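Local coordinates for tetratricopeptide TPR_2 repeat protein (Thermobaculum terrenum, PDB 5DJS) that is of unknown function but joins a helical array of tetratricopeptide repeats to a GT-B fold of glycosyl transferase family 41, here with uridine-5'-diphosphate bound, at residues 139-150 with 252-260; 59-70 with 82-90. The protein carries 1 engineered substitution. One frame throughout, in Å; residues are numbered along the deposited sequence.

Contact 1. Residues 139-150 with 252-260; sequences WARRYADPLTPV and RLFAFARRP
Thr148 gives its hydroxyl to the C-terminal end of helix 253-257: OG1 donates to Ala257 O over 2.6 Å, in the carbonyl plane and on a lone pair. With OG1 anti to the carbonyl carbon (chi1 -54°), the CG2 branch is left to pack on the guanidinium of Arg259. That group, carried on an extended chain, offers NH1 to Pro149 O at 3.1 Å, the acceptor lying near the guanidinium plane. Ala257 suits the middle because its methyl is small enough for two backbones to come close; its CB is 4.2 Å from Ala144 CB. Leu147 spreads CD2 over a face of the Arg258 guanidinium, whose NE donates edge-on to Phe254 O at 3.2 Å, a bond that helps fix the rotation of the flat group. Farther along, the Phe254 ring lies against Tyr143 CB and Trp139, its CZ 3.8 Å from Trp139 CZ2, with the two rings slid so far that they barely overlap. Outside this shell, Trp139 NE1 is held by His111 O, and Arg259 forms a salt bridge to Asp280. Phe254 and Arg258 also touch helix 226-236, while Leu253 packs on strand 240-243, joining the end of helix 129-143 to the N-terminal parallel sheet.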
loop_
_atom_site.group_PDB
_atom_site.type_symbol
_atom_site.label_atom_id
_atom_site.label_comp_id
_atom_site.label_asym_id
_atom_site.label_seq_id
_atom_site.Cartn_x
_atom_site.Cartn_y
_atom_site.Cartn_z
ATOM N N TRP A 139 -4.634 -18.504 6.313
ATOM C CA TRP A 139 -5.315 -17.405 7.005
ATOM C C TRP A 139 -6.815 -17.470 6.801
ATOM O O TRP A 139 -7.580 -17.440 7.763
ATOM C CB TRP A 139 -4.789 -16.062 6.478
ATOM C CG TRP A 139 -5.382 -14.834 7.079
ATOM C CD1 TRP A 139 -4.980 -14.199 8.202
ATOM C CD2 TRP A 139 -6.454 -14.068 6.547
ATOM N NE1 TRP A 139 -5.736 -13.071 8.423
ATOM C CE2 TRP A 139 -6.658 -12.972 7.418
ATOM C CE3 TRP A 139 -7.273 -14.201 5.415
ATOM C CZ2 TRP A 139 -7.648 -12.013 7.195
ATOM C CZ3 TRP A 139 -8.258 -13.230 5.186
ATOM C CH2 TRP A 139 -8.437 -12.159 6.076
ATOM N N ALA A 140 -7.213 -17.548 5.533
ATOM C CA ALA A 140 -8.617 -17.526 5.131
ATOM C C ALA A 140 -9.371 -18.658 5.776
ATOM O O ALA A 140 -10.429 -18.446 6.375
ATOM C CB ALA A 140 -8.737 -17.628 3.615
ATOM N N ARG A 141 -8.815 -19.857 5.654
ATOM C CA ARG A 141 -9.401 -21.059 6.261
ATOM C C ARG A 141 -9.658 -20.884 7.760
ATOM O O ARG A 141 -10.681 -21.325 8.263
ATOM C CB ARG A 141 -8.497 -22.271 6.016
ATOM C CG ARG A 141 -9.200 -23.614 6.099
ATOM C CD ARG A 141 -8.209 -24.760 6.255
ATOM N NE ARG A 141 -7.327 -24.550 7.420
ATOM C CZ ARG A 141 -5.996 -24.398 7.394
ATOM N NH1 ARG A 141 -5.297 -24.466 6.259
ATOM N NH2 ARG A 141 -5.348 -24.190 8.537
ATOM N N ARG A 142 -8.734 -20.226 8.452
ATOM C CA ARG A 142 -8.833 -20.020 9.892
ATOM C C ARG A 142 -9.877 -18.982 10.278
ATOM O O ARG A 142 -10.662 -19.226 11.192
ATOM C CB ARG A 142 -7.476 -19.605 10.476
ATOM C CG ARG A 142 -6.463 -20.736 10.523
ATOM C CD ARG A 142 -5.124 -20.279 11.078
ATOM N NE ARG A 142 -4.109 -21.293 10.825
ATOM C CZ ARG A 142 -3.968 -22.439 11.495
ATOM N NH1 ARG A 142 -4.774 -22.750 12.508
ATOM N NH2 ARG A 142 -2.998 -23.286 11.145
ATOM N N TYR A 143 -9.871 -17.831 9.595
ATOM C CA TYR A 143 -10.598 -16.632 10.056
ATOM C C TYR A 143 -11.737 -16.121 9.169
ATOM O O TYR A 143 -12.552 -15.316 9.625
ATOM C CB TYR A 143 -9.596 -15.498 10.308
ATOM C CG TYR A 143 -8.458 -15.912 11.210
ATOM C CD1 TYR A 143 -8.710 -16.417 12.493
ATOM C CD2 TYR A 143 -7.134 -15.833 10.782
ATOM C CE1 TYR A 143 -7.665 -16.819 13.321
ATOM C CE2 TYR A 143 -6.092 -16.231 11.598
ATOM C CZ TYR A 143 -6.351 -16.723 12.856
ATOM O OH TYR A 143 -5.266 -17.094 13.601
ATOM N N ALA A 144 -11.810 -16.588 7.927
ATOM C CA ALA A 144 -12.719 -16.010 6.934
ATOM C C ALA A 144 -13.731 -17.016 6.412
ATOM O O ALA A 144 -14.932 -16.798 6.533
ATOM C CB ALA A 144 -11.920 -15.434 5.779
ATOM N N ASP A 145 -13.244 -18.106 5.827
ATOM C CA ASP A 145 -14.110 -19.112 5.190
ATOM C C ASP A 145 -15.156 -19.782 6.107
ATOM O O ASP A 145 -16.235 -20.130 5.634
ATOM C CB ASP A 145 -13.266 -20.174 4.469
ATOM C CG ASP A 145 -12.509 -19.613 3.253
ATOM O OD1 ASP A 145 -12.637 -18.398 2.939
ATOM O OD2 ASP A 145 -11.781 -20.399 2.608
ATOM N N PRO A 146 -14.851 -19.969 7.408
ATOM C CA PRO A 146 -15.891 -20.425 8.339
ATOM C C PRO A 146 -17.142 -19.555 8.376
ATOM O O PRO A 146 -18.239 -20.083 8.542
ATOM C CB PRO A 146 -15.177 -20.391 9.696
ATOM C CG PRO A 146 -13.768 -20.747 9.353
ATOM C CD PRO A 146 -13.506 -20.109 8.006
ATOM N N LEU A 147 -16.974 -18.246 8.212
ATOM C CA LEU A 147 -18.097 -17.300 8.205
ATOM C C LEU A 147 -18.899 -17.229 6.876
ATOM O O LEU A 147 -19.996 -16.660 6.847
ATOM C CB LEU A 147 -17.587 -15.898 8.559
ATOM C CG LEU A 147 -16.948 -15.702 9.936
ATOM C CD1 LEU A 147 -16.264 -14.350 10.042
ATOM C CD2 LEU A 147 -17.994 -15.827 11.033
ATOM N N THR A 148 -18.370 -17.807 5.795
ATOM C CA THR A 148 -18.889 -17.559 4.451
ATOM C C THR A 148 -20.020 -18.507 4.043
ATOM O O THR A 148 -19.793 -19.714 3.961
ATOM C CB THR A 148 -17.744 -17.657 3.397
ATOM O OG1 THR A 148 -16.670 -16.780 3.760
ATOM C CG2 THR A 148 -18.242 -17.285 2.000
ATOM N N PRO A 149 -21.222 -17.961 3.739
ATOM C CA PRO A 149 -22.272 -18.821 3.189
ATOM C C PRO A 149 -22.048 -19.076 1.702
ATOM O O PRO A 149 -21.152 -18.477 1.091
ATOM C CB PRO A 149 -23.539 -17.997 3.408
ATOM C CG PRO A 149 -23.079 -16.589 3.245
ATOM C CD PRO A 149 -21.659 -16.546 3.762
ATOM N N VAL A 150 -22.879 -19.940 1.129
ATOM C CA VAL A 150 -22.810 -20.274 -0.299
ATOM C C VAL A 150 -23.358 -19.055 -1.077
ATOM O O VAL A 150 -24.183 -18.312 -0.540
ATOM C CB VAL A 150 -23.610 -21.577 -0.606
ATOM C CG1 VAL A 150 -23.442 -22.018 -2.060
ATOM C CG2 VAL A 150 -23.184 -22.725 0.316
ATOM N N ARG A 252 -11.664 -4.639 6.213
ATOM C CA ARG A 252 -12.851 -5.115 6.898
ATOM C C ARG A 252 -13.327 -6.418 6.252
ATOM O O ARG A 252 -14.498 -6.582 5.926
ATOM C CB ARG A 252 -13.910 -4.002 6.855
ATOM C CG ARG A 252 -14.728 -3.822 8.118
ATOM C CD ARG A 252 -13.858 -3.685 9.355
ATOM N NE ARG A 252 -14.367 -2.676 10.266
ATOM C CZ ARG A 252 -15.399 -2.806 11.084
ATOM N NH1 ARG A 252 -16.105 -3.925 11.141
ATOM N NH2 ARG A 252 -15.719 -1.776 11.854
ATOM N N LEU A 253 -12.398 -7.358 6.136
ATOM C CA LEU A 253 -12.567 -8.562 5.339
ATOM C C LEU A 253 -13.408 -9.609 6.036
ATOM O O LEU A 253 -13.891 -10.531 5.388
ATOM C CB LEU A 253 -11.209 -9.175 4.989
ATOM C CG LEU A 253 -10.354 -8.413 3.973
ATOM C CD1 LEU A 253 -8.901 -8.874 4.035
ATOM C CD2 LEU A 253 -10.899 -8.577 2.562
ATOM N N PHE A 254 -13.568 -9.503 7.350
ATOM C CA PHE A 254 -14.468 -10.419 8.063
ATOM C C PHE A 254 -15.936 -10.016 7.882
ATOM O O PHE A 254 -16.820 -10.851 7.994
ATOM C CB PHE A 254 -14.095 -10.504 9.540
ATOM C CG PHE A 254 -12.661 -10.846 9.762
ATOM C CD1 PHE A 254 -12.128 -12.015 9.226
ATOM C CD2 PHE A 254 -11.828 -9.992 10.477
ATOM C CE1 PHE A 254 -10.795 -12.337 9.416
ATOM C CE2 PHE A 254 -10.494 -10.311 10.670
ATOM C CZ PHE A 254 -9.976 -11.484 10.141
ATOM N N ALA A 255 -16.192 -8.744 7.605
ATOM C CA ALA A 255 -17.491 -8.338 7.102
ATOM C C ALA A 255 -17.714 -8.933 5.695
ATOM O O ALA A 255 -18.758 -9.532 5.434
ATOM C CB ALA A 255 -17.616 -6.820 7.098
ATOM N N PHE A 256 -16.716 -8.805 4.815
ATOM C CA PHE A 256 -16.757 -9.452 3.479
ATOM C C PHE A 256 -16.919 -10.961 3.580
ATOM O O PHE A 256 -17.550 -11.576 2.738
ATOM C CB PHE A 256 -15.487 -9.168 2.656
ATOM C CG PHE A 256 -15.483 -7.825 1.981
ATOM C CD1 PHE A 256 -15.197 -6.665 2.703
ATOM C CD2 PHE A 256 -15.766 -7.717 0.630
ATOM C CE1 PHE A 256 -15.194 -5.429 2.095
ATOM C CE2 PHE A 256 -15.767 -6.478 0.011
ATOM C CZ PHE A 256 -15.476 -5.335 0.746
ATOM N N ALA A 257 -16.323 -11.552 4.605
ATOM C CA ALA A 257 -16.353 -12.993 4.796
ATOM C C ALA A 257 -17.772 -13.548 4.870
ATOM O O ALA A 257 -18.004 -14.669 4.443
ATOM C CB ALA A 257 -15.568 -13.373 6.046
ATOM N N ARG A 258 -18.709 -12.749 5.388
ATOM C CA ARG A 258 -20.115 -13.160 5.543
ATOM C C ARG A 258 -20.989 -13.039 4.280
ATOM O O ARG A 258 -22.152 -13.435 4.315
ATOM C CB ARG A 258 -20.749 -12.386 6.703
ATOM C CG ARG A 258 -20.586 -13.082 8.039
ATOM C CD ARG A 258 -20.732 -12.116 9.202
ATOM N NE ARG A 258 -19.411 -11.764 9.716
ATOM C CZ ARG A 258 -19.016 -11.834 10.989
ATOM N NH1 ARG A 258 -19.847 -12.211 11.965
ATOM N NH2 ARG A 258 -17.762 -11.494 11.294
ATOM N N ARG A 259 -20.426 -12.539 3.176
ATOM C CA ARG A 259 -21.164 -12.244 1.934
ATOM C C ARG A 259 -22.381 -11.324 2.114
ATOM O O ARG A 259 -23.484 -11.694 1.729
ATOM C CB ARG A 259 -21.589 -13.534 1.204
ATOM C CG ARG A 259 -20.436 -14.301 0.607
ATOM C CD ARG A 259 -20.857 -15.110 -0.597
ATOM N NE ARG A 259 -19.738 -15.253 -1.531
ATOM C CZ ARG A 259 -19.081 -16.380 -1.812
ATOM N NH1 ARG A 259 -19.400 -17.547 -1.249
ATOM N NH2 ARG A 259 -18.084 -16.344 -2.693
ATOM N N PRO A 260 -22.189 -10.114 2.680
ATOM C CA PRO A 260 -23.316 -9.169 2.781
ATOM C C PRO A 260 -23.818 -8.651 1.430
ATOM O O PRO A 260 -24.946 -8.142 1.346
ATOM C CB PRO A 260 -22.744 -8.025 3.629
ATOM C CG PRO A 260 -21.269 -8.137 3.462
ATOM C CD PRO A 260 -21.000 -9.604 3.375
#

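Contact 2. Residues 59-70 with 82-90; sequences YGLAATLLRRAV and NLGNVLVAS
Leu83 and Val86 enter helix 59-72 as knobs into holes, in the antiparallel helix packing of tetratricopeptide repeats; residues 59-70 belong to one repeat and 82-90 to the next. The two helical segments run at 153° with axes 9.5 Å apart, and no hydrogen bond links them, so the fit of side chains does the work. Leu83 sits among Ala63, Leu66, Arg67 and Val70. Its CG is anti to the backbone N (chi1 177°), which swings the branched end toward the other helix, where CD1 lies 4.0 Å from Leu66 CB. Val86 is seated among Tyr59, Ala62, Ala63 and Leu66. Its two methyls divide the task: CG1 lies near the CB atoms of Tyr59, Ala62 and Ala63, while CG2 meets Leu66 CD1 at 3.6 Å. Small alanines suit the walls of this hole, since they admit a beta-branched side chain without pushing the helices apart. At one border Arg67 reaches across toward the second helix, its CG against Leu83 CD1 and its guanidinium NH2 against Leu87 CD2, crossing both leucines at about a right angle; a long, flexible residue suits this exposed border. Tyr59 closes the far end. Its ring has Ser90 N over one face, and CZ is 3.7 Å from Ala89 CB; the OH is hydrogen-bonded with Thr367 OG1, linking the repeats to the GT-B part of the chain. Next to the tyrosine ring, Ser90 turns back on its own helix: with chi1 at 73°, OG donates to Leu87 O at 2.7 Å.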
loop_
_atom_site.group_PDB
_atom_site.type_symbol
_atom_site.label_atom_id
_atom_site.label_comp_id
_atom_site.label_asym_id
_atom_site.label_seq_id
_atom_site.Cartn_x
_atom_site.Cartn_y
_atom_site.Cartn_z
ATOM N N TYR A 59 11.269 5.185 13.189
ATOM C CA TYR A 59 11.533 3.761 13.418
ATOM C C TYR A 59 12.670 3.502 14.412
ATOM O O TYR A 59 12.666 2.480 15.097
ATOM C CB TYR A 59 11.785 3.016 12.101
ATOM C CG TYR A 59 10.695 3.189 11.052
ATOM C CD1 TYR A 59 9.334 3.124 11.394
ATOM C CD2 TYR A 59 11.023 3.396 9.713
ATOM C CE1 TYR A 59 8.345 3.278 10.433
ATOM C CE2 TYR A 59 10.036 3.536 8.752
ATOM C CZ TYR A 59 8.701 3.487 9.118
ATOM O OH TYR A 59 7.721 3.637 8.171
ATOM N N GLY A 60 13.618 4.434 14.506
ATOM C CA GLY A 60 14.706 4.370 15.495
ATOM C C GLY A 60 14.226 4.331 16.936
ATOM O O GLY A 60 14.547 3.401 17.670
ATOM N N LEU A 61 13.444 5.338 17.327
ATOM C CA LEU A 61 12.823 5.377 18.654
ATOM C C LEU A 61 11.848 4.230 18.832
ATOM O O LEU A 61 11.880 3.530 19.850
ATOM C CB LEU A 61 12.070 6.689 18.869
ATOM C CG LEU A 61 11.412 6.942 20.239
ATOM C CD1 LEU A 61 12.375 6.771 21.413
ATOM C CD2 LEU A 61 10.799 8.337 20.279
ATOM N N ALA A 62 10.980 4.057 17.834
ATOM C CA ALA A 62 9.962 3.008 17.845
ATOM C C ALA A 62 10.572 1.668 18.226
ATOM O O ALA A 62 10.173 1.064 19.226
ATOM C CB ALA A 62 9.297 2.909 16.483
ATOM N N ALA A 63 11.569 1.252 17.442
ATOM C CA ALA A 63 12.217 -0.050 17.601
ATOM C C ALA A 63 12.789 -0.263 18.995
ATOM O O ALA A 63 12.598 -1.339 19.569
ATOM C CB ALA A 63 13.308 -0.236 16.564
ATOM N N THR A 64 13.466 0.743 19.555
ATOM C CA THR A 64 14.070 0.565 20.885
ATOM C C THR A 64 13.026 0.602 22.009
ATOM O O THR A 64 13.150 -0.158 22.959
ATOM C CB THR A 64 15.282 1.496 21.162
ATOM O OG1 THR A 64 14.909 2.859 21.047
ATOM C CG2 THR A 64 16.426 1.188 20.188
ATOM N N LEU A 65 11.986 1.423 21.897
ATOM C CA LEU A 65 10.836 1.316 22.818
ATOM C C LEU A 65 10.158 -0.077 22.797
ATOM O O LEU A 65 9.855 -0.655 23.853
ATOM C CB LEU A 65 9.798 2.390 22.514
ATOM C CG LEU A 65 10.203 3.818 22.880
ATOM C CD1 LEU A 65 9.180 4.775 22.314
ATOM C CD2 LEU A 65 10.324 4.024 24.382
ATOM N N LEU A 66 9.950 -0.611 21.595
ATOM C CA LEU A 66 9.313 -1.921 21.424
ATOM C C LEU A 66 10.200 -3.072 21.865
ATOM O O LEU A 66 9.687 -4.027 22.442
ATOM C CB LEU A 66 8.858 -2.133 19.973
ATOM C CG LEU A 66 7.726 -1.191 19.554
ATOM C CD1 LEU A 66 7.649 -1.060 18.044
ATOM C CD2 LEU A 66 6.398 -1.652 20.146
ATOM N N ARG A 67 11.507 -2.996 21.591
ATOM C CA ARG A 67 12.475 -3.993 22.099
ATOM C C ARG A 67 12.565 -4.027 23.628
ATOM O O ARG A 67 12.786 -5.089 24.214
ATOM C CB ARG A 67 13.878 -3.744 21.551
ATOM C CG ARG A 67 14.078 -4.189 20.117
ATOM C CD ARG A 67 15.534 -4.507 19.828
ATOM N NE ARG A 67 15.711 -4.936 18.440
ATOM C CZ ARG A 67 16.017 -4.141 17.409
ATOM N NH1 ARG A 67 16.201 -2.819 17.563
ATOM N NH2 ARG A 67 16.144 -4.683 16.197
ATOM N N ARG A 68 12.418 -2.867 24.266
ATOM C CA ARG A 68 12.453 -2.786 25.727
ATOM C C ARG A 68 11.167 -3.378 26.317
ATOM O O ARG A 68 11.208 -4.053 27.344
ATOM C CB ARG A 68 12.647 -1.336 26.186
ATOM C CG ARG A 68 13.316 -1.180 27.549
ATOM C CD ARG A 68 12.944 0.162 28.176
ATOM N NE ARG A 68 14.061 0.878 28.795
ATOM C CZ ARG A 68 13.975 2.091 29.352
ATOM N NH1 ARG A 68 12.813 2.754 29.392
ATOM N NH2 ARG A 68 15.062 2.652 29.882
ATOM N N ALA A 69 10.036 -3.116 25.662
ATOM C CA ALA A 69 8.769 -3.748 26.009
ATOM C C ALA A 69 8.845 -5.279 25.892
ATOM O O ALA A 69 8.397 -6.002 26.783
ATOM C CB ALA A 69 7.655 -3.194 25.133
ATOM N N VAL A 70 9.424 -5.766 24.797
ATOM C CA VAL A 70 9.701 -7.203 24.634
ATOM C C VAL A 70 10.587 -7.762 25.788
ATOM O O VAL A 70 10.328 -8.843 26.315
ATOM C CB VAL A 70 10.333 -7.507 23.244
ATOM C CG1 VAL A 70 10.863 -8.926 23.159
ATOM C CG2 VAL A 70 9.313 -7.307 22.133
ATOM N N ASN A 82 4.226 -5.807 16.752
ATOM C CA ASN A 82 4.502 -4.428 16.397
ATOM C C ASN A 82 5.965 -4.107 16.167
ATOM O O ASN A 82 6.277 -3.234 15.358
ATOM C CB ASN A 82 3.880 -3.507 17.430
ATOM C CG ASN A 82 2.386 -3.508 17.313
ATOM O OD1 ASN A 82 1.847 -2.958 16.353
ATOM N ND2 ASN A 82 1.708 -4.171 18.231
ATOM N N LEU A 83 6.847 -4.811 16.868
ATOM C CA LEU A 83 8.279 -4.734 16.594
ATOM C C LEU A 83 8.574 -5.226 15.187
ATOM O O LEU A 83 9.316 -4.581 14.453
ATOM C CB LEU A 83 9.085 -5.553 17.600
ATOM C CG LEU A 83 10.586 -5.593 17.338
ATOM C CD1 LEU A 83 11.197 -4.201 17.447
ATOM C CD2 LEU A 83 11.254 -6.572 18.292
ATOM N N GLY A 84 7.996 -6.365 14.814
ATOM C CA GLY A 84 8.145 -6.903 13.459
ATOM C C GLY A 84 7.728 -5.932 12.358
ATOM O O GLY A 84 8.442 -5.785 11.353
ATOM N N ASN A 85 6.593 -5.248 12.554
ATOM C CA ASN A 85 6.117 -4.257 11.577
ATOM C C ASN A 85 7.049 -3.060 11.454
ATOM O O ASN A 85 7.329 -2.607 10.341
ATOM C CB ASN A 85 4.687 -3.769 11.882
ATOM C CG ASN A 85 3.594 -4.794 11.532
ATOM O OD1 ASN A 85 2.533 -4.780 12.154
ATOM N ND2 ASN A 85 3.824 -5.659 10.539
ATOM N N VAL A 86 7.529 -2.562 12.587
ATOM C CA VAL A 86 8.514 -1.488 12.583
ATOM C C VAL A 86 9.786 -1.912 11.846
ATOM O O VAL A 86 10.285 -1.171 10.996
ATOM C CB VAL A 86 8.823 -0.991 14.002
ATOM C CG1 VAL A 86 10.066 -0.101 14.019
ATOM C CG2 VAL A 86 7.626 -0.211 14.535
ATOM N N LEU A 87 10.282 -3.109 12.143
ATOM C CA LEU A 87 11.493 -3.620 11.493
ATOM C C LEU A 87 11.340 -3.795 9.978
ATOM O O LEU A 87 12.230 -3.395 9.223
ATOM C CB LEU A 87 11.940 -4.934 12.129
ATOM C CG LEU A 87 12.437 -4.824 13.576
ATOM C CD1 LEU A 87 12.578 -6.214 14.189
ATOM C CD2 LEU A 87 13.753 -4.076 13.667
ATOM N N VAL A 88 10.218 -4.381 9.549
ATOM C CA VAL A 88 9.893 -4.477 8.121
ATOM C C VAL A 88 9.857 -3.080 7.498
ATOM O O VAL A 88 10.479 -2.854 6.467
ATOM C CB VAL A 88 8.544 -5.204 7.872
ATOM C CG1 VAL A 88 8.051 -5.015 6.438
ATOM C CG2 VAL A 88 8.694 -6.689 8.146
ATOM N N ALA A 89 9.148 -2.147 8.133
ATOM C CA ALA A 89 8.975 -0.790 7.574
ATOM C C ALA A 89 10.285 0.009 7.538
ATOM O O ALA A 89 10.435 0.918 6.730
ATOM C CB ALA A 89 7.917 -0.014 8.349
ATOM N N SER A 90 11.214 -0.335 8.424
ATOM C CA SER A 90 12.512 0.317 8.494
ATOM C C SER A 90 13.497 -0.185 7.438
ATOM O O SER A 90 14.558 0.402 7.294
ATOM C CB SER A 90 13.116 0.118 9.885
ATOM O OG SER A 90 13.565 -1.229 10.067
#

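In the fold
From the N terminus the chain first runs through paired helices, and contact 2 closes a short helix-turn-helix hairpin there, only 11 residues separating 59-70 from 82-90. Helices 93-106 and 111-120 follow before helix 129-143 opens contact 1. This is a far longer closure: the 101 residues between 150 and 252 include strands 163-169, 193-199 and 240-243 of the first parallel sheet. The two contacts lie in series, neither nesting nor crossing, with centres about 31 Å apart and nearest atoms about 12 Å apart. Contact 2 thus joins successive repeats within the helical array, whereas contact 1 ties the last helix before that sheet, and the stretch leaving it, to helix 253-257, which follows strand 240-243.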